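PDB 4XDY: ketol-acid reductoisomerase (NAD(+)) from uncultured archaeon GZfos26G2, which catalyses the magnesium-dependent methyl migration and NADH-dependent reduction of (S)-2-acetolactate to (R)-2,3-dihydroxy-isovalerate, a step in branched-chain amino acid biosynthesis. Local coordinates for residues A[27-38]-A[134-145]; A[193-202]-A[279-287]. All blocks are in the same frame, centred on the assembly; numbering follows the deposited sequence.

Contact 1 comes first along the chain and closes before contact 2 opens; their centres lie 25 Å apart. Contact 1 joins helices 26-37 and 138-146 of the N-terminal Rossmann domain, which flank its mixed sheet, whereas contact 2 joins helices 188-203 and 273-287 of the all-helical, knotted C-terminal domain. The active site bridges them: P134, A136, P137 and G138 line the nicotinamide end of NAI, and D195 and E199 in 193-202 bind magnesium. K135 ties the two directly, its NZ lying 2.7 Å from E194 OE1 and 2.9 Å from D195 OD1. Both contacts touch the inhibitor HIO and the second subunit, so cofactor, metals and dimer interface meet between the domains.

Contact 1 of 2, residues A[27-38]-A[134-145]; sequences QGDAQANCLKDS and PKAPGTEERKAY. With NAI (1,4-dihydronicotinamide adenine dinucleotide), chain E; HIO (N-hydroxy-N-isopropyloxamic acid), chain H; GOL (glycerol), chain G.
In the Rossmann domain, the dinucleotide-binding helix 27-37 packs beside helix 138-145, their segment axes 8.4 Å apart and 19° from parallel. At the cofactor end, where the CA atoms of Q27 and G138 are 4.7 Å apart, a close approach at a residue without a side chain, the Q27 amide reaches across to E141: NE2 donates to the syn lone pair of OE1 at 2.7 Å, with amide and carboxylate nearly coplanar. In Q27, chi1 (-76°) sets CG against nicotinamide C2N and C3N, and the bend at chi2 turns the amide toward E141, while the backbone N donates to NAI O2N at 3.0 Å. Next along, the methyl of A30 rests 3.2 Å from G138 O.

Farther on, R142 fits as a knob among A30, N33, C34 and D37. Its NH1 and NH2 both grip D37 OD2, each at 2.8 Å, end-on and close to the guanidinium plane, while N33 CB lies over one guanidinium face. A leucine in place of R142 would probably leave the D37 carboxylate without its cationic mate and free to turn. Y145 places its ring face over C34 CB (3.9 Å to the centroid), and OH donates to S38 OG at 2.7 Å; S38 OG also bonds A175 O. The chemistry thus changes along the interface: an amide-carboxylate bond beside the nicotinamide, then a methyl packed against a backbone carbonyl, and finally a salt bridge and a buried tyrosine.

Contact 2 of 2, residues A[193-202]-A[279-287]; sequences YEDLFGEQCV and MKEALKRVE. With MG (magnesium ion), chain C; MG (magnesium ion), chain D; HIO (N-hydroxy-N-isopropyloxamic acid), chain H.
Helix segments 193-202 and 279-287 run roughly antiparallel, at 141° between their directions, with axes 9.2 Å apart. Within the knotted C-terminal domain, V286 acts as a knob in the hole formed by Y193, L196, F197 and Q200. Its two methyls divide the work. CG1 presses on the backbone of Y193, 3.4 Å from O, while CG2 faces L196 CB and the amide of Q200.

At the middle of 193-202, F197 has CG anti to its backbone nitrogen (chi1 174°), which extends the ring across the gap. L283 CB approaches it obliquely, 3.8 Å from CD1, and M279 meets its edge through CB and the backbone O. Toward the C-terminal end, C201 SG adds a contact with A282 CB at 3.6 Å. At the opposite end, the Y193 ring receives E287 CA over one face, 3.9 Å from the centroid and 14° off the normal, a CH-pi contact; the E287 carboxylate bonds Y223 of the second subunit through OE2.

D195 points away from this helix-helix interface and E199 does not touch 279-287; both carboxylates bind magnesium. D195 bridges the two ions, one through each oxygen, and E199 OE1 completes the protein ligands of the chain C ion. Direct contacts between the segments are van der Waals and CH-pi in kind, but a water links them, donating to Q200 OE1 at 2.8 Å and to A282 O at 2.9 Å.

Contact 1 of 2, residues A[27-38]-A[134-145]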
loop_
_atom_site.group_PDB
_atom_site.type_symbol
_atom_site.label_atom_id
_atom_site.label_comp_id
_atom_site.label_asym_id
_atom_site.label_seq_id
_atom_site.Cartn_x
_atom_site.Cartn_y
_atom_site.Cartn_z
ATOM N N GLN A 27 11.691 -12.012 -10.960
ATOM C CA GLN A 27 12.448 -11.034 -11.732
ATOM C C GLN A 27 12.786 -11.510 -13.176
ATOM O O GLN A 27 12.659 -10.728 -14.102
ATOM C CB GLN A 27 13.699 -10.597 -10.992
ATOM C CG GLN A 27 13.423 -9.611 -9.834
ATOM C CD GLN A 27 12.741 -8.315 -10.234
ATOM O OE1 GLN A 27 11.942 -7.742 -9.463
ATOM N NE2 GLN A 27 13.043 -7.851 -11.394
ATOM N N GLY A 28 13.230 -12.734 -13.344
ATOM C CA GLY A 28 13.643 -13.233 -14.654
ATOM C C GLY A 28 12.465 -13.209 -15.616
ATOM O O GLY A 28 12.615 -12.823 -16.790
ATOM N N ASP A 29 11.293 -13.640 -15.143
ATOM C CA ASP A 29 10.070 -13.638 -15.954
ATOM C C ASP A 29 9.699 -12.188 -16.372
ATOM O O ASP A 29 9.587 -11.853 -17.595
ATOM C CB ASP A 29 8.955 -14.436 -15.235
ATOM C CG ASP A 29 7.686 -14.616 -16.051
ATOM O OD1 ASP A 29 7.373 -13.840 -17.005
ATOM O OD2 ASP A 29 6.886 -15.502 -15.694
ATOM N N ALA A 30 9.635 -11.271 -15.395
ATOM C CA ALA A 30 9.331 -9.879 -15.710
ATOM C C ALA A 30 10.363 -9.278 -16.640
ATOM O O ALA A 30 9.981 -8.641 -17.651
ATOM C CB ALA A 30 9.281 -9.063 -14.430
ATOM N N GLN A 31 11.629 -9.425 -16.292
ATOM C CA GLN A 31 12.693 -8.725 -17.019
ATOM C C GLN A 31 12.829 -9.301 -18.461
ATOM O O GLN A 31 12.943 -8.544 -19.442
ATOM C CB GLN A 31 14.007 -8.715 -16.318
ATOM C CG GLN A 31 13.910 -7.896 -15.030
ATOM C CD GLN A 31 15.245 -7.584 -14.352
ATOM O OE1 GLN A 31 15.374 -7.586 -13.115
ATOM N NE2 GLN A 31 16.220 -7.393 -15.124
ATOM N N ALA A 32 12.853 -10.596 -18.553
ATOM C CA ALA A 32 12.883 -11.246 -19.866
ATOM C C ALA A 32 11.770 -10.803 -20.818
ATOM O O ALA A 32 12.022 -10.533 -22.010
ATOM C CB ALA A 32 12.954 -12.768 -19.706
ATOM N N ASN A 33 10.550 -10.709 -20.324
ATOM C CA ASN A 33 9.457 -10.324 -21.145
ATOM C C ASN A 33 9.442 -8.866 -21.475
ATOM O O ASN A 33 9.035 -8.496 -22.568
ATOM C CB ASN A 33 8.148 -10.745 -20.522
ATOM C CG ASN A 33 7.877 -12.238 -20.733
ATOM O OD1 ASN A 33 7.504 -12.635 -21.840
ATOM N ND2 ASN A 33 8.173 -13.085 -19.726
ATOM N N CYS A 34 9.914 -7.996 -20.567
ATOM C CA CYS A 34 9.989 -6.580 -20.912
ATOM C C CYS A 34 11.077 -6.359 -21.986
ATOM O O CYS A 34 10.875 -5.555 -22.910
ATOM C CB CYS A 34 10.236 -5.703 -19.655
ATOM S SG CYS A 34 8.843 -5.779 -18.488
ATOM N N LEU A 35 12.203 -7.037 -21.826
ATOM C CA LEU A 35 13.292 -6.948 -22.762
ATOM C C LEU A 35 12.841 -7.479 -24.157
ATOM O O LEU A 35 13.044 -6.815 -25.181
ATOM C CB LEU A 35 14.492 -7.715 -22.308
ATOM C CG LEU A 35 15.324 -7.059 -21.172
ATOM C CD1 LEU A 35 16.287 -8.110 -20.570
ATOM C CD2 LEU A 35 16.117 -5.860 -21.629
ATOM N N LYS A 36 12.214 -8.638 -24.143
ATOM C CA LYS A 36 11.721 -9.220 -25.421
ATOM C C LYS A 36 10.674 -8.308 -26.117
ATOM O O LYS A 36 10.772 -8.027 -27.307
ATOM C CB LYS A 36 11.237 -10.636 -25.210
ATOM C CG LYS A 36 10.713 -11.216 -26.556
ATOM C CD LYS A 36 10.453 -12.713 -26.555
ATOM C CE LYS A 36 9.187 -13.151 -25.818
ATOM N NZ LYS A 36 7.843 -12.775 -26.371
ATOM N N ASP A 37 9.762 -7.736 -25.351
ATOM C CA ASP A 37 8.757 -6.820 -25.832
ATOM C C ASP A 37 9.344 -5.539 -26.408
ATOM O O ASP A 37 8.729 -4.970 -27.274
ATOM C CB ASP A 37 7.728 -6.415 -24.740
ATOM C CG ASP A 37 6.713 -7.506 -24.397
ATOM O OD1 ASP A 37 6.770 -8.603 -24.974
ATOM O OD2 ASP A 37 5.880 -7.260 -23.474
ATOM N N SER A 38 10.528 -5.101 -25.941
ATOM C CA SER A 38 11.242 -3.947 -26.423
ATOM C C SER A 38 12.169 -4.303 -27.578
ATOM O O SER A 38 12.878 -3.450 -28.032
ATOM C CB SER A 38 12.052 -3.336 -25.256
ATOM O OG SER A 38 11.114 -2.698 -24.412
ATOM N N PRO A 134 15.803 -3.226 -9.875
ATOM C CA PRO A 134 14.525 -2.538 -9.867
ATOM C C PRO A 134 14.076 -2.413 -8.417
ATOM O O PRO A 134 14.182 -3.388 -7.694
ATOM C CB PRO A 134 13.590 -3.484 -10.675
ATOM C CG PRO A 134 14.198 -4.835 -10.456
ATOM C CD PRO A 134 15.640 -4.665 -10.158
ATOM N N LYS A 135 13.471 -1.277 -8.049
ATOM C CA LYS A 135 12.911 -1.037 -6.727
ATOM C C LYS A 135 11.431 -1.453 -6.800
ATOM O O LYS A 135 10.477 -0.627 -6.779
ATOM C CB LYS A 135 13.106 0.456 -6.330
ATOM C CG LYS A 135 14.544 0.920 -6.314
ATOM C CD LYS A 135 15.412 0.259 -5.254
ATOM C CE LYS A 135 16.223 -0.967 -5.680
ATOM N NZ LYS A 135 17.052 -1.682 -4.603
ATOM N N ALA A 136 11.221 -2.778 -7.034
ATOM C CA ALA A 136 9.911 -3.290 -7.313
ATOM C C ALA A 136 9.897 -4.809 -7.284
ATOM O O ALA A 136 10.835 -5.465 -7.750
ATOM C CB ALA A 136 9.437 -2.865 -8.669
ATOM N N PRO A 137 8.806 -5.379 -6.735
ATOM C CA PRO A 137 8.577 -6.791 -6.979
ATOM C C PRO A 137 8.304 -7.097 -8.494
ATOM O O PRO A 137 7.664 -6.324 -9.203
ATOM C CB PRO A 137 7.358 -7.127 -6.108
ATOM C CG PRO A 137 6.632 -5.831 -6.033
ATOM C CD PRO A 137 7.665 -4.741 -6.088
ATOM N N GLY A 138 8.723 -8.263 -8.933
ATOM C CA GLY A 138 8.759 -8.502 -10.358
ATOM C C GLY A 138 7.392 -8.487 -11.058
ATOM O O GLY A 138 7.287 -8.029 -12.193
ATOM N N THR A 139 6.343 -8.970 -10.367
ATOM C CA THR A 139 4.990 -9.051 -10.920
ATOM C C THR A 139 4.484 -7.611 -11.207
ATOM O O THR A 139 3.826 -7.353 -12.230
ATOM C CB THR A 139 4.022 -9.776 -9.984
ATOM O OG1 THR A 139 4.061 -9.166 -8.683
ATOM C CG2 THR A 139 4.422 -11.309 -9.879
ATOM N N GLU A 140 4.811 -6.647 -10.297
ATOM C CA GLU A 140 4.273 -5.283 -10.374
ATOM C C GLU A 140 5.129 -4.456 -11.375
ATOM O O GLU A 140 4.606 -3.612 -12.058
ATOM C CB GLU A 140 4.251 -4.649 -8.982
ATOM C CG GLU A 140 3.472 -5.502 -7.969
ATOM C CD GLU A 140 2.202 -6.100 -8.552
ATOM O OE1 GLU A 140 1.275 -5.290 -8.754
ATOM O OE2 GLU A 140 2.114 -7.363 -8.766
ATOM N N GLU A 141 6.379 -4.835 -11.508
ATOM C CA GLU A 141 7.318 -4.349 -12.547
ATOM C C GLU A 141 6.802 -4.668 -13.953
ATOM O O GLU A 141 6.731 -3.772 -14.843
ATOM C CB GLU A 141 8.684 -4.988 -12.324
ATOM C CG GLU A 141 9.720 -4.718 -13.397
ATOM C CD GLU A 141 10.989 -5.515 -13.184
ATOM O OE1 GLU A 141 11.145 -6.111 -12.094
ATOM O OE2 GLU A 141 11.831 -5.560 -14.112
ATOM N N ARG A 142 6.354 -5.903 -14.148
ATOM C CA ARG A 142 5.808 -6.274 -15.416
ATOM C C ARG A 142 4.510 -5.540 -15.767
ATOM O O ARG A 142 4.386 -5.004 -16.845
ATOM C CB ARG A 142 5.607 -7.792 -15.464
ATOM C CG ARG A 142 4.900 -8.241 -16.766
ATOM C CD ARG A 142 5.809 -7.957 -17.959
ATOM N NE ARG A 142 5.296 -8.649 -19.166
ATOM C CZ ARG A 142 5.563 -8.277 -20.422
ATOM N NH1 ARG A 142 6.253 -7.186 -20.665
ATOM N NH2 ARG A 142 5.038 -8.971 -21.438
ATOM N N LYS A 143 3.637 -5.381 -14.783
ATOM C CA LYS A 143 2.429 -4.630 -14.911
ATOM C C LYS A 143 2.675 -3.206 -15.252
ATOM O O LYS A 143 1.980 -2.644 -16.153
ATOM C CB LYS A 143 1.600 -4.690 -13.644
ATOM C CG LYS A 143 0.816 -5.977 -13.463
ATOM C CD LYS A 143 -0.062 -5.884 -12.208
ATOM C CE LYS A 143 -1.238 -4.935 -12.439
ATOM N NZ LYS A 143 -0.972 -3.498 -12.195
ATOM N N ALA A 144 3.629 -2.579 -14.546
ATOM C CA ALA A 144 3.961 -1.197 -14.862
ATOM C C ALA A 144 4.385 -1.050 -16.332
ATOM O O ALA A 144 3.977 -0.069 -17.023
ATOM C CB ALA A 144 5.070 -0.655 -13.915
ATOM N N TYR A 145 5.199 -1.987 -16.814
ATOM C CA TYR A 145 5.687 -1.917 -18.177
ATOM C C TYR A 145 4.495 -2.044 -19.163
ATOM O O TYR A 145 4.355 -1.236 -20.086
ATOM C CB TYR A 145 6.682 -3.046 -18.410
ATOM C CG TYR A 145 7.201 -3.158 -19.811
ATOM C CD1 TYR A 145 6.425 -3.735 -20.811
ATOM C CD2 TYR A 145 8.421 -2.673 -20.157
ATOM C CE1 TYR A 145 6.886 -3.813 -22.142
ATOM C CE2 TYR A 145 8.895 -2.745 -21.459
ATOM C CZ TYR A 145 8.107 -3.362 -22.446
ATOM O OH TYR A 145 8.604 -3.462 -23.748
HETATM P PA NAI E . 13.465 -16.672 -7.732
HETATM O O1A NAI E . 13.504 -17.123 -6.264
HETATM O O2A NAI E . 12.187 -16.316 -8.356
HETATM O O5B NAI E . 14.353 -17.757 -8.528
HETATM C C5B NAI E . 14.434 -17.702 -9.981
HETATM C C4B NAI E . 14.369 -19.158 -10.533
HETATM O O4B NAI E . 15.573 -19.778 -10.094
HETATM C C3B NAI E . 13.235 -20.088 -10.026
HETATM O O3B NAI E . 12.037 -19.727 -10.715
HETATM C C2B NAI E . 13.797 -21.464 -10.320
HETATM O O2B NAI E . 13.426 -21.825 -11.652
HETATM C C1B NAI E . 15.321 -21.201 -10.220
HETATM N N9A NAI E . 15.889 -21.857 -9.054
HETATM C C8A NAI E . 15.324 -21.788 -7.775
HETATM N N7A NAI E . 16.071 -22.492 -6.936
HETATM C C5A NAI E . 17.080 -23.036 -7.666
HETATM C C6A NAI E . 18.192 -23.924 -7.380
HETATM N N6A NAI E . 18.410 -24.407 -6.149
HETATM N N1A NAI E . 19.072 -24.245 -8.365
HETATM C C2A NAI E . 18.877 -23.803 -9.626
HETATM N N3A NAI E . 17.898 -22.994 -9.990
HETATM C C4A NAI E . 16.961 -22.593 -9.054
HETATM O O3 NAI E . 14.511 -15.348 -7.833
HETATM P PN NAI E . 13.989 -13.776 -7.668
HETATM O O1N NAI E . 13.219 -13.615 -6.373
HETATM O O2N NAI E . 13.340 -13.433 -8.942
HETATM O O5D NAI E . 15.418 -13.158 -7.382
HETATM C C5D NAI E . 16.340 -12.967 -8.507
HETATM C C4D NAI E . 17.380 -11.830 -8.197
HETATM O O4D NAI E . 16.583 -10.630 -8.254
HETATM C C3D NAI E . 17.985 -11.839 -6.806
HETATM O O3D NAI E . 19.324 -11.332 -6.852
HETATM C C2D NAI E . 17.104 -10.891 -5.958
HETATM O O2D NAI E . 17.707 -10.326 -4.796
HETATM C C1D NAI E . 16.758 -9.855 -7.007
HETATM N N1N NAI E . 15.543 -9.048 -6.841
HETATM C C2N NAI E . 14.362 -9.686 -6.692
HETATM C C3N NAI E . 13.211 -8.993 -6.563
HETATM C C7N NAI E . 11.969 -9.702 -6.514
HETATM O O7N NAI E . 11.788 -10.913 -6.177
HETATM N N7N NAI E . 10.987 -9.058 -7.093
HETATM C C4N NAI E . 13.273 -7.547 -6.608
HETATM C C5N NAI E . 14.517 -6.952 -6.990
HETATM C C6N NAI E . 15.623 -7.739 -7.060
HETATM C C1 HIO H . 13.527 -8.364 -2.830
HETATM O O11 HIO H . 14.647 -8.747 -2.401
HETATM O O12 HIO H . 12.543 -9.071 -3.225
HETATM C C2 HIO H . 13.495 -6.839 -2.945
HETATM O O2 HIO H . 14.597 -6.233 -2.920
HETATM N N3 HIO H . 12.379 -6.134 -2.944
HETATM O O3 HIO H . 12.416 -4.746 -3.407
HETATM C C4 HIO H . 11.102 -6.665 -2.578
HETATM C C41 HIO H . 10.453 -5.720 -1.558
HETATM C C42 HIO H . 10.317 -6.810 -3.877
HETATM C C1 GOL G . 4.765 -13.789 -19.267
HETATM O O1 GOL G . 4.989 -14.071 -17.891
HETATM C C2 GOL G . 4.036 -12.461 -19.376
HETATM O O2 GOL G . 4.928 -11.392 -18.949
HETATM C C3 GOL G . 3.619 -12.284 -20.855
HETATM O O3 GOL G . 3.033 -10.995 -21.109
#

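Contact 2 of 2, residues A[193-202]-A[279-287]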
loop_
_atom_site.group_PDB
_atom_site.type_symbol
_atom_site.label_atom_id
_atom_site.label_comp_id
_atom_site.label_asym_id
_atom_site.label_seq_id
_atom_site.Cartn_x
_atom_site.Cartn_y
_atom_site.Cartn_z
ATOM N N TYR A 193 22.944 -2.353 0.581
ATOM C CA TYR A 193 22.566 -1.982 1.933
ATOM C C TYR A 193 21.220 -1.345 2.034
ATOM O O TYR A 193 20.425 -1.701 2.941
ATOM C CB TYR A 193 23.627 -1.038 2.540
ATOM C CG TYR A 193 25.052 -1.527 2.507
ATOM C CD1 TYR A 193 25.379 -2.865 2.641
ATOM C CD2 TYR A 193 26.095 -0.603 2.402
ATOM C CE1 TYR A 193 26.703 -3.311 2.607
ATOM C CE2 TYR A 193 27.427 -1.031 2.379
ATOM C CZ TYR A 193 27.747 -2.366 2.514
ATOM O OH TYR A 193 29.040 -2.802 2.496
ATOM N N GLU A 194 20.899 -0.459 1.123
ATOM C CA GLU A 194 19.595 0.247 1.166
ATOM C C GLU A 194 18.476 -0.767 0.922
ATOM O O GLU A 194 17.416 -0.686 1.516
ATOM C CB GLU A 194 19.532 1.411 0.199
ATOM C CG GLU A 194 19.565 1.080 -1.274
ATOM C CD GLU A 194 18.251 0.616 -1.831
ATOM O OE1 GLU A 194 18.274 -0.017 -2.922
ATOM O OE2 GLU A 194 17.154 0.982 -1.252
ATOM N N ASP A 195 18.756 -1.699 0.017
ATOM C CA ASP A 195 17.749 -2.711 -0.406
ATOM C C ASP A 195 17.408 -3.642 0.762
ATOM O O ASP A 195 16.253 -3.868 1.058
ATOM C CB ASP A 195 18.269 -3.509 -1.580
ATOM C CG ASP A 195 17.195 -4.432 -2.149
ATOM O OD1 ASP A 195 16.304 -3.909 -2.846
ATOM O OD2 ASP A 195 17.243 -5.629 -1.774
ATOM N N LEU A 196 18.434 -4.172 1.367
ATOM C CA LEU A 196 18.294 -5.037 2.532
ATOM C C LEU A 196 17.580 -4.305 3.654
ATOM O O LEU A 196 16.599 -4.803 4.200
ATOM C CB LEU A 196 19.620 -5.543 2.966
ATOM C CG LEU A 196 20.327 -6.584 2.088
ATOM C CD1 LEU A 196 21.667 -6.918 2.682
ATOM C CD2 LEU A 196 19.559 -7.898 1.940
ATOM N N PHE A 197 18.010 -3.059 3.911
ATOM C CA PHE A 197 17.335 -2.264 4.936
ATOM C C PHE A 197 15.864 -2.068 4.656
ATOM O O PHE A 197 15.012 -2.266 5.544
ATOM C CB PHE A 197 18.000 -0.869 5.053
ATOM C CG PHE A 197 17.277 0.027 5.976
ATOM C CD1 PHE A 197 17.445 -0.114 7.334
ATOM C CD2 PHE A 197 16.388 0.950 5.514
ATOM C CE1 PHE A 197 16.763 0.749 8.214
ATOM C CE2 PHE A 197 15.638 1.771 6.389
ATOM C CZ PHE A 197 15.844 1.667 7.756
ATOM N N GLY A 198 15.554 -1.661 3.440
ATOM C CA GLY A 198 14.180 -1.320 3.052
ATOM C C GLY A 198 13.258 -2.531 3.192
ATOM O O GLY A 198 12.182 -2.435 3.731
ATOM N N GLU A 199 13.678 -3.690 2.688
ATOM C CA GLU A 199 12.797 -4.832 2.720
ATOM C C GLU A 199 12.616 -5.283 4.202
ATOM O O GLU A 199 11.504 -5.710 4.562
ATOM C CB GLU A 199 13.288 -5.963 1.797
ATOM C CG GLU A 199 14.585 -6.580 2.162
ATOM C CD GLU A 199 15.368 -7.205 0.996
ATOM O OE1 GLU A 199 15.121 -6.860 -0.206
ATOM O OE2 GLU A 199 16.203 -8.106 1.285
ATOM N N GLN A 200 13.680 -5.262 4.984
ATOM C CA GLN A 200 13.646 -5.698 6.379
ATOM C C GLN A 200 12.755 -4.783 7.246
ATOM O O GLN A 200 11.968 -5.264 8.078
ATOM C CB GLN A 200 15.044 -5.747 6.950
ATOM C CG GLN A 200 15.801 -6.947 6.475
ATOM C CD GLN A 200 17.271 -6.894 6.765
ATOM O OE1 GLN A 200 17.717 -6.215 7.684
ATOM N NE2 GLN A 200 18.094 -7.625 5.954
ATOM N N CYS A 201 12.990 -3.505 7.137
ATOM C CA CYS A 201 12.536 -2.538 8.133
ATOM C C CYS A 201 11.235 -1.836 7.718
ATOM O O CYS A 201 10.602 -1.228 8.589
ATOM C CB CYS A 201 13.608 -1.533 8.448
ATOM S SG CYS A 201 15.061 -2.344 9.204
ATOM N N VAL A 202 10.963 -1.753 6.417
ATOM C CA VAL A 202 9.868 -0.908 5.921
ATOM C C VAL A 202 8.888 -1.699 5.083
ATOM O O VAL A 202 7.698 -1.855 5.417
ATOM C CB VAL A 202 10.393 0.325 5.109
ATOM C CG1 VAL A 202 9.222 1.177 4.614
ATOM C CG2 VAL A 202 11.344 1.142 6.003
ATOM N N MET A 279 15.848 0.577 13.834
ATOM C CA MET A 279 16.168 0.695 12.382
ATOM C C MET A 279 17.640 0.997 12.127
ATOM O O MET A 279 18.264 0.403 11.252
ATOM C CB MET A 279 15.293 1.754 11.712
ATOM C CG MET A 279 13.838 1.359 11.571
ATOM S SD MET A 279 12.977 2.705 10.698
ATOM C CE MET A 279 11.393 1.965 10.236
ATOM N N LYS A 280 18.196 1.939 12.879
ATOM C CA LYS A 280 19.630 2.240 12.823
ATOM C C LYS A 280 20.460 1.012 13.086
ATOM O O LYS A 280 21.406 0.745 12.321
ATOM C CB LYS A 280 20.001 3.333 13.826
ATOM C CG LYS A 280 19.583 4.719 13.370
ATOM C CD LYS A 280 19.855 5.762 14.475
ATOM C CE LYS A 280 19.024 7.005 14.265
ATOM N NZ LYS A 280 19.325 7.982 15.330
ATOM N N GLU A 281 20.088 0.241 14.118
ATOM C CA GLU A 281 20.802 -0.984 14.480
ATOM C C GLU A 281 20.728 -2.040 13.365
ATOM O O GLU A 281 21.732 -2.717 13.060
ATOM C CB GLU A 281 20.335 -1.569 15.841
ATOM C CG GLU A 281 20.658 -0.592 16.993
ATOM C CD GLU A 281 19.878 -0.801 18.335
ATOM O OE1 GLU A 281 19.153 -1.819 18.476
ATOM O OE2 GLU A 281 19.978 0.098 19.230
ATOM N N ALA A 282 19.550 -2.194 12.769
ATOM C CA ALA A 282 19.360 -3.126 11.651
ATOM C C ALA A 282 20.217 -2.693 10.409
ATOM O O ALA A 282 20.851 -3.536 9.703
ATOM C CB ALA A 282 17.879 -3.276 11.287
ATOM N N LEU A 283 20.240 -1.395 10.153
ATOM C CA LEU A 283 21.054 -0.882 9.044
ATOM C C LEU A 283 22.532 -1.185 9.303
ATOM O O LEU A 283 23.275 -1.553 8.366
ATOM C CB LEU A 283 20.873 0.623 8.880
ATOM C CG LEU A 283 21.671 1.289 7.748
ATOM C CD1 LEU A 283 21.410 0.598 6.387
ATOM C CD2 LEU A 283 21.456 2.797 7.670
ATOM N N LYS A 284 22.967 -1.068 10.556
ATOM C CA LYS A 284 24.397 -1.325 10.870
ATOM C C LYS A 284 24.728 -2.793 10.600
ATOM O O LYS A 284 25.799 -3.108 10.051
ATOM C CB LYS A 284 24.660 -1.037 12.353
ATOM C CG LYS A 284 26.072 -1.392 12.815
ATOM C CD LYS A 284 26.118 -1.196 14.347
ATOM C CE LYS A 284 27.505 -1.427 14.952
ATOM N NZ LYS A 284 27.639 -0.684 16.249
ATOM N N ARG A 285 23.809 -3.701 10.939
ATOM C CA ARG A 285 24.067 -5.107 10.674
ATOM C C ARG A 285 24.022 -5.449 9.218
ATOM O O ARG A 285 24.615 -6.403 8.786
ATOM C CB ARG A 285 23.133 -6.000 11.477
ATOM C CG ARG A 285 23.254 -5.789 13.002
ATOM C CD ARG A 285 22.284 -6.722 13.734
ATOM N NE ARG A 285 22.990 -7.983 13.928
ATOM C CZ ARG A 285 22.821 -9.111 13.254
ATOM N NH1 ARG A 285 21.873 -9.279 12.321
ATOM N NH2 ARG A 285 23.623 -10.115 13.586
ATOM N N VAL A 286 23.282 -4.671 8.441
ATOM C CA VAL A 286 23.325 -4.841 7.018
ATOM C C VAL A 286 24.704 -4.354 6.452
ATOM O O VAL A 286 25.281 -5.038 5.591
ATOM C CB VAL A 286 22.170 -4.025 6.424
ATOM C CG1 VAL A 286 22.405 -3.577 5.022
ATOM C CG2 VAL A 286 20.887 -4.826 6.533
ATOM N N GLU A 287 25.123 -3.153 6.878
ATOM C CA GLU A 287 26.337 -2.513 6.335
ATOM C C GLU A 287 27.603 -3.314 6.746
ATOM O O GLU A 287 28.599 -3.244 6.008
ATOM C CB GLU A 287 26.418 -1.084 6.780
ATOM C CG GLU A 287 25.346 -0.216 6.097
ATOM C CD GLU A 287 25.354 1.252 6.542
ATOM O OE1 GLU A 287 25.814 1.491 7.637
ATOM O OE2 GLU A 287 24.914 2.170 5.817
HETATM MG MG MG C . 16.009 -7.269 -1.998
HETATM MG MG MG D . 14.337 -4.236 -3.094
HETATM C C1 HIO H . 13.527 -8.364 -2.830
HETATM O O11 HIO H . 14.647 -8.747 -2.401
HETATM O O12 HIO H . 12.543 -9.071 -3.225
HETATM C C2 HIO H . 13.495 -6.839 -2.945
HETATM O O2 HIO H . 14.597 -6.233 -2.920
HETATM N N3 HIO H . 12.379 -6.134 -2.944
HETATM O O3 HIO H . 12.416 -4.746 -3.407
HETATM C C4 HIO H . 11.102 -6.665 -2.578
HETATM C C41 HIO H . 10.453 -5.720 -1.558
HETATM C C42 HIO H . 10.317 -6.810 -3.877
HETATM O O HOH W 1 30.020 -0.949 5.232
HETATM O O HOH W 2 14.128 -3.970 -1.010
HETATM O O HOH W 3 17.308 -8.528 -0.979
HETATM O O HOH W 4 19.707 -6.182 9.593
HETATM O O HOH W 5 17.016 -7.681 -3.867
HETATM O O HOH W 6 15.005 -4.317 -5.183
HETATM O O HOH W 7 14.003 -2.096 -3.360
#